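Local coordinates for structural polyprotein, VP3 (Israeli acute paralysis virus, PDB 5CDD) that probably serves as a structural component of the viral capsid, as one of the coat proteins cut from the structural polyprotein, at residues His67-Lys79 / Leu238-Asp250. Sequence-based numbering, arbitrary orientation.
Sequences HVLTWKTTDAIQK and LCIRPVTKLMAPD
Trp71 of strand 64-72 packs against Pro242 and Leu246 of the bulged strand 236-247. Its CG lies anti to the backbone N (chi1 -178°), which carries the indole in between Pro242 and Leu246. CB of Leu246 sits over one face of the indole, a CH-pi contact 4.1 Å from the centroid of the five-membered ring. The Pro242 ring comes in obliquely, with CG 3.4 Å from Trp71 NE1. The carbonyl O of Thr244 meets the indole edge near the ring plane, close to CZ2. Asp75 OD2, from the end of the type I turn Lys72 to Asp75, also lies at that ring's edge, in its plane.

From CB to its tips, Leu246 meets strand 64-72 and the turn after it. CB touches both the indole and Thr73 CA. CG packs on Thr73 CG2 at 3.7 Å. CD1 approaches Trp71 CZ3, and CD2 lies against the backbone at Trp71 O and Lys72 C. Lys245 runs extended alongside the turn, and its CE passes near the carbonyls of Thr73 and Asp75.

Further along, Gln78 N donates a nearly straight hydrogen bond to Pro242 O (2.7 Å, 165° at the hydrogen). Arg241 bends at chi3 and presents one guanidinium face to Gln78 CA. Its polar end is held elsewhere, by a salt bridge to Glu154 and by hydrogen bonds to the carbonyls of Ala183 and Leu178.

Val243 and Thr244 form a classic beta bulge opposite Arg152. Strand 64-72 belongs to one antiparallel sheet and strand 236-247 to the other, so Trp71 and its neighbours bridge the two at one end of the beta sandwich, consistent with the jelly roll of picornavirus-like capsid proteins.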
loop_
_atom_site.group_PDB
_atom_site.type_symbol
_atom_site.label_atom_id
_atom_site.label_comp_id
_atom_site.label_asym_id
_atom_site.label_seq_id
_atom_site.Cartn_x
_atom_site.Cartn_y
_atom_site.Cartn_z
ATOM N N HIS B 67 -33.213 -20.049 50.225
ATOM C CA HIS B 67 -33.750 -20.649 51.441
ATOM C C HIS B 67 -34.270 -19.652 52.470
ATOM O O HIS B 67 -33.776 -18.531 52.580
ATOM C CB HIS B 67 -32.683 -21.509 52.118
ATOM C CG HIS B 67 -32.056 -22.522 51.216
ATOM N ND1 HIS B 67 -32.777 -23.530 50.616
ATOM C CD2 HIS B 67 -30.774 -22.679 50.809
ATOM C CE1 HIS B 67 -31.966 -24.266 49.876
ATOM N NE2 HIS B 67 -30.745 -23.770 49.975
ATOM N N VAL B 68 -35.277 -20.088 53.220
ATOM C CA VAL B 68 -35.873 -19.306 54.294
ATOM C C VAL B 68 -36.102 -20.336 55.396
ATOM O O VAL B 68 -37.201 -20.868 55.552
ATOM C CB VAL B 68 -37.227 -18.678 53.889
ATOM C CG1 VAL B 68 -37.797 -17.893 55.058
ATOM C CG2 VAL B 68 -37.041 -17.757 52.695
ATOM N N LEU B 69 -35.042 -20.625 56.144
ATOM C CA LEU B 69 -35.079 -21.612 57.217
ATOM C C LEU B 69 -35.748 -21.123 58.499
ATOM O O LEU B 69 -35.961 -19.926 58.692
ATOM C CB LEU B 69 -33.653 -22.059 57.540
ATOM C CG LEU B 69 -32.767 -22.434 56.350
ATOM C CD1 LEU B 69 -31.347 -22.653 56.838
ATOM C CD2 LEU B 69 -33.303 -23.677 55.660
ATOM N N THR B 70 -36.073 -22.071 59.373
ATOM C CA THR B 70 -36.696 -21.764 60.655
ATOM C C THR B 70 -35.781 -22.255 61.770
ATOM O O THR B 70 -35.497 -23.449 61.878
ATOM C CB THR B 70 -38.073 -22.452 60.808
ATOM O OG1 THR B 70 -38.944 -22.030 59.750
ATOM C CG2 THR B 70 -38.704 -22.083 62.145
ATOM N N TRP B 71 -35.306 -21.324 62.588
ATOM C CA TRP B 71 -34.432 -21.668 63.697
ATOM C C TRP B 71 -35.216 -21.483 64.993
ATOM O O TRP B 71 -35.604 -20.371 65.348
ATOM C CB TRP B 71 -33.186 -20.779 63.673
ATOM C CG TRP B 71 -32.184 -21.087 64.745
ATOM C CD1 TRP B 71 -32.066 -22.248 65.456
ATOM C CD2 TRP B 71 -31.124 -20.234 65.194
ATOM N NE1 TRP B 71 -31.000 -22.171 66.319
ATOM C CE2 TRP B 71 -30.403 -20.946 66.178
ATOM C CE3 TRP B 71 -30.713 -18.937 64.858
ATOM C CZ2 TRP B 71 -29.291 -20.403 66.832
ATOM C CZ3 TRP B 71 -29.606 -18.397 65.507
ATOM C CH2 TRP B 71 -28.908 -19.132 66.483
ATOM N N LYS B 72 -35.458 -22.591 65.686
ATOM C CA LYS B 72 -36.215 -22.580 66.932
ATOM C C LYS B 72 -35.306 -22.634 68.146
ATOM O O LYS B 72 -34.159 -23.069 68.059
ATOM C CB LYS B 72 -37.154 -23.784 66.982
ATOM C CG LYS B 72 -38.011 -23.956 65.750
ATOM C CD LYS B 72 -38.748 -25.279 65.789
ATOM C CE LYS B 72 -39.522 -25.504 64.506
ATOM N NZ LYS B 72 -40.193 -26.832 64.493
ATOM N N THR B 73 -35.831 -22.197 69.284
ATOM C CA THR B 73 -35.070 -22.230 70.519
ATOM C C THR B 73 -34.968 -23.700 70.922
ATOM O O THR B 73 -34.233 -24.061 71.836
ATOM C CB THR B 73 -35.781 -21.425 71.621
ATOM O OG1 THR B 73 -37.091 -21.963 71.832
ATOM C CG2 THR B 73 -35.901 -19.959 71.212
ATOM N N THR B 74 -35.704 -24.540 70.199
ATOM C CA THR B 74 -35.742 -25.977 70.438
ATOM C C THR B 74 -34.635 -26.752 69.717
ATOM O O THR B 74 -34.214 -27.809 70.182
ATOM C CB THR B 74 -37.125 -26.550 70.026
ATOM O OG1 THR B 74 -37.962 -26.649 71.184
ATOM C CG2 THR B 74 -36.991 -27.913 69.358
ATOM N N ASP B 75 -34.169 -26.234 68.584
ATOM C CA ASP B 75 -33.115 -26.897 67.823
ATOM C C ASP B 75 -31.852 -27.129 68.652
ATOM O O ASP B 75 -31.473 -26.303 69.483
ATOM C CB ASP B 75 -32.777 -26.079 66.578
ATOM C CG ASP B 75 -33.964 -25.923 65.649
ATOM O OD1 ASP B 75 -34.540 -26.949 65.227
ATOM O OD2 ASP B 75 -34.318 -24.772 65.334
ATOM N N ALA B 76 -31.209 -28.268 68.415
ATOM C CA ALA B 76 -29.992 -28.639 69.124
ATOM C C ALA B 76 -28.764 -28.025 68.474
ATOM O O ALA B 76 -28.768 -27.720 67.283
ATOM C CB ALA B 76 -29.860 -30.144 69.144
ATOM N N ILE B 77 -27.705 -27.859 69.258
ATOM C CA ILE B 77 -26.471 -27.284 68.738
ATOM C C ILE B 77 -25.671 -28.294 67.914
ATOM O O ILE B 77 -25.901 -29.503 67.984
ATOM C CB ILE B 77 -25.570 -26.760 69.873
ATOM C CG1 ILE B 77 -25.153 -27.916 70.785
ATOM C CG2 ILE B 77 -26.311 -25.699 70.664
ATOM C CD1 ILE B 77 -24.131 -27.537 71.836
ATOM N N GLN B 78 -24.719 -27.781 67.143
ATOM C CA GLN B 78 -23.875 -28.609 66.291
ATOM C C GLN B 78 -24.681 -29.619 65.470
ATOM O O GLN B 78 -24.248 -30.747 65.259
ATOM C CB GLN B 78 -22.817 -29.332 67.131
ATOM C CG GLN B 78 -21.847 -28.397 67.835
ATOM C CD GLN B 78 -20.603 -29.113 68.311
ATOM O OE1 GLN B 78 -20.680 -30.086 69.063
ATOM N NE2 GLN B 78 -19.445 -28.631 67.880
ATOM N N LYS B 79 -25.858 -29.203 65.016
ATOM C CA LYS B 79 -26.728 -30.042 64.198
ATOM C C LYS B 79 -27.255 -29.167 63.067
ATOM O O LYS B 79 -27.908 -28.152 63.318
ATOM C CB LYS B 79 -27.901 -30.584 65.024
ATOM C CG LYS B 79 -28.861 -31.456 64.225
ATOM C CD LYS B 79 -30.056 -31.918 65.050
ATOM C CE LYS B 79 -31.088 -32.631 64.179
ATOM N NZ LYS B 79 -31.593 -31.753 63.082
ATOM N N LEU B 238 -21.686 -25.882 52.315
ATOM C CA LEU B 238 -21.711 -25.036 53.500
ATOM C C LEU B 238 -22.666 -25.698 54.476
ATOM O O LEU B 238 -23.614 -26.362 54.064
ATOM C CB LEU B 238 -22.228 -23.637 53.169
ATOM C CG LEU B 238 -21.327 -22.682 52.396
ATOM C CD1 LEU B 238 -22.076 -21.404 52.110
ATOM C CD2 LEU B 238 -20.089 -22.370 53.200
ATOM N N CYS B 239 -22.425 -25.510 55.765
ATOM C CA CYS B 239 -23.281 -26.108 56.773
ATOM C C CYS B 239 -23.623 -25.092 57.853
ATOM O O CYS B 239 -22.732 -24.475 58.441
ATOM C CB CYS B 239 -22.582 -27.323 57.383
ATOM S SG CYS B 239 -23.652 -28.364 58.379
ATOM N N ILE B 240 -24.917 -24.919 58.106
ATOM C CA ILE B 240 -25.386 -23.973 59.111
ATOM C C ILE B 240 -25.862 -24.705 60.369
ATOM O O ILE B 240 -26.947 -25.289 60.390
ATOM C CB ILE B 240 -26.540 -23.113 58.553
ATOM C CG1 ILE B 240 -26.109 -22.468 57.234
ATOM C CG2 ILE B 240 -26.922 -22.036 59.557
ATOM C CD1 ILE B 240 -27.196 -21.663 56.554
ATOM N N ARG B 241 -25.041 -24.665 61.417
ATOM C CA ARG B 241 -25.362 -25.329 62.677
ATOM C C ARG B 241 -25.241 -24.369 63.854
ATOM O O ARG B 241 -24.309 -23.568 63.920
ATOM C CB ARG B 241 -24.418 -26.513 62.906
ATOM C CG ARG B 241 -24.356 -27.496 61.755
ATOM C CD ARG B 241 -23.466 -28.683 62.089
ATOM N NE ARG B 241 -22.148 -28.268 62.556
ATOM C CZ ARG B 241 -21.123 -29.097 62.727
ATOM N NH1 ARG B 241 -21.264 -30.389 62.465
ATOM N NH2 ARG B 241 -19.960 -28.634 63.162
ATOM N N PRO B 242 -26.188 -24.436 64.802
ATOM C CA PRO B 242 -26.145 -23.552 65.969
ATOM C C PRO B 242 -24.989 -23.907 66.903
ATOM O O PRO B 242 -24.772 -25.078 67.211
ATOM C CB PRO B 242 -27.500 -23.789 66.635
ATOM C CG PRO B 242 -28.379 -24.226 65.497
ATOM C CD PRO B 242 -27.474 -25.151 64.736
ATOM N N VAL B 243 -24.241 -22.899 67.338
ATOM C CA VAL B 243 -23.131 -23.115 68.264
ATOM C C VAL B 243 -23.700 -22.897 69.660
ATOM O O VAL B 243 -23.374 -23.616 70.607
ATOM C CB VAL B 243 -21.988 -22.106 68.022
ATOM C CG1 VAL B 243 -20.933 -22.240 69.108
ATOM C CG2 VAL B 243 -21.367 -22.349 66.666
ATOM N N THR B 244 -24.560 -21.888 69.760
ATOM C CA THR B 244 -25.231 -21.527 71.001
ATOM C C THR B 244 -26.728 -21.560 70.716
ATOM O O THR B 244 -27.210 -20.871 69.817
ATOM C CB THR B 244 -24.831 -20.111 71.460
ATOM O OG1 THR B 244 -23.443 -20.100 71.814
ATOM C CG2 THR B 244 -25.666 -19.676 72.656
ATOM N N LYS B 245 -27.456 -22.366 71.479
ATOM C CA LYS B 245 -28.897 -22.503 71.302
ATOM C C LYS B 245 -29.589 -21.142 71.228
ATOM O O LYS B 245 -29.113 -20.162 71.801
ATOM C CB LYS B 245 -29.473 -23.335 72.447
ATOM C CG LYS B 245 -30.701 -24.140 72.067
ATOM C CD LYS B 245 -30.966 -25.236 73.082
ATOM C CE LYS B 245 -32.065 -26.170 72.608
ATOM N NZ LYS B 245 -32.288 -27.292 73.562
ATOM N N LEU B 246 -30.711 -21.085 70.514
ATOM C CA LEU B 246 -31.455 -19.838 70.365
ATOM C C LEU B 246 -32.185 -19.464 71.653
ATOM O O LEU B 246 -32.947 -20.259 72.201
ATOM C CB LEU B 246 -32.469 -19.956 69.225
ATOM C CG LEU B 246 -33.306 -18.702 68.950
ATOM C CD1 LEU B 246 -32.395 -17.560 68.529
ATOM C CD2 LEU B 246 -34.331 -18.990 67.868
ATOM N N MET B 247 -31.948 -18.247 72.129
ATOM C CA MET B 247 -32.575 -17.753 73.350
ATOM C C MET B 247 -33.599 -16.696 72.971
ATOM O O MET B 247 -33.373 -15.924 72.045
ATOM C CB MET B 247 -31.512 -17.144 74.260
ATOM C CG MET B 247 -30.447 -18.131 74.698
ATOM S SD MET B 247 -30.985 -19.176 76.070
ATOM C CE MET B 247 -31.940 -20.437 75.245
ATOM N N ALA B 248 -34.721 -16.651 73.680
ATOM C CA ALA B 248 -35.751 -15.676 73.360
ATOM C C ALA B 248 -36.775 -15.480 74.463
ATOM O O ALA B 248 -37.443 -16.427 74.864
ATOM C CB ALA B 248 -36.463 -16.094 72.088
ATOM N N PRO B 249 -36.914 -14.239 74.971
ATOM C CA PRO B 249 -37.897 -13.991 76.029
ATOM C C PRO B 249 -39.249 -14.387 75.438
ATOM O O PRO B 249 -39.373 -14.528 74.219
ATOM C CB PRO B 249 -37.796 -12.483 76.245
ATOM C CG PRO B 249 -36.383 -12.180 75.878
ATOM C CD PRO B 249 -36.192 -13.001 74.634
ATOM N N ASP B 250 -40.263 -14.569 76.275
ATOM C CA ASP B 250 -41.563 -14.946 75.739
ATOM C C ASP B 250 -42.347 -13.728 75.258
ATOM O O ASP B 250 -43.499 -13.846 74.839
ATOM C CB ASP B 250 -42.368 -15.742 76.771
ATOM C CG ASP B 250 -42.750 -14.921 77.980
ATOM O OD1 ASP B 250 -42.094 -13.890 78.231
ATOM O OD2 ASP B 250 -43.704 -15.317 78.684
#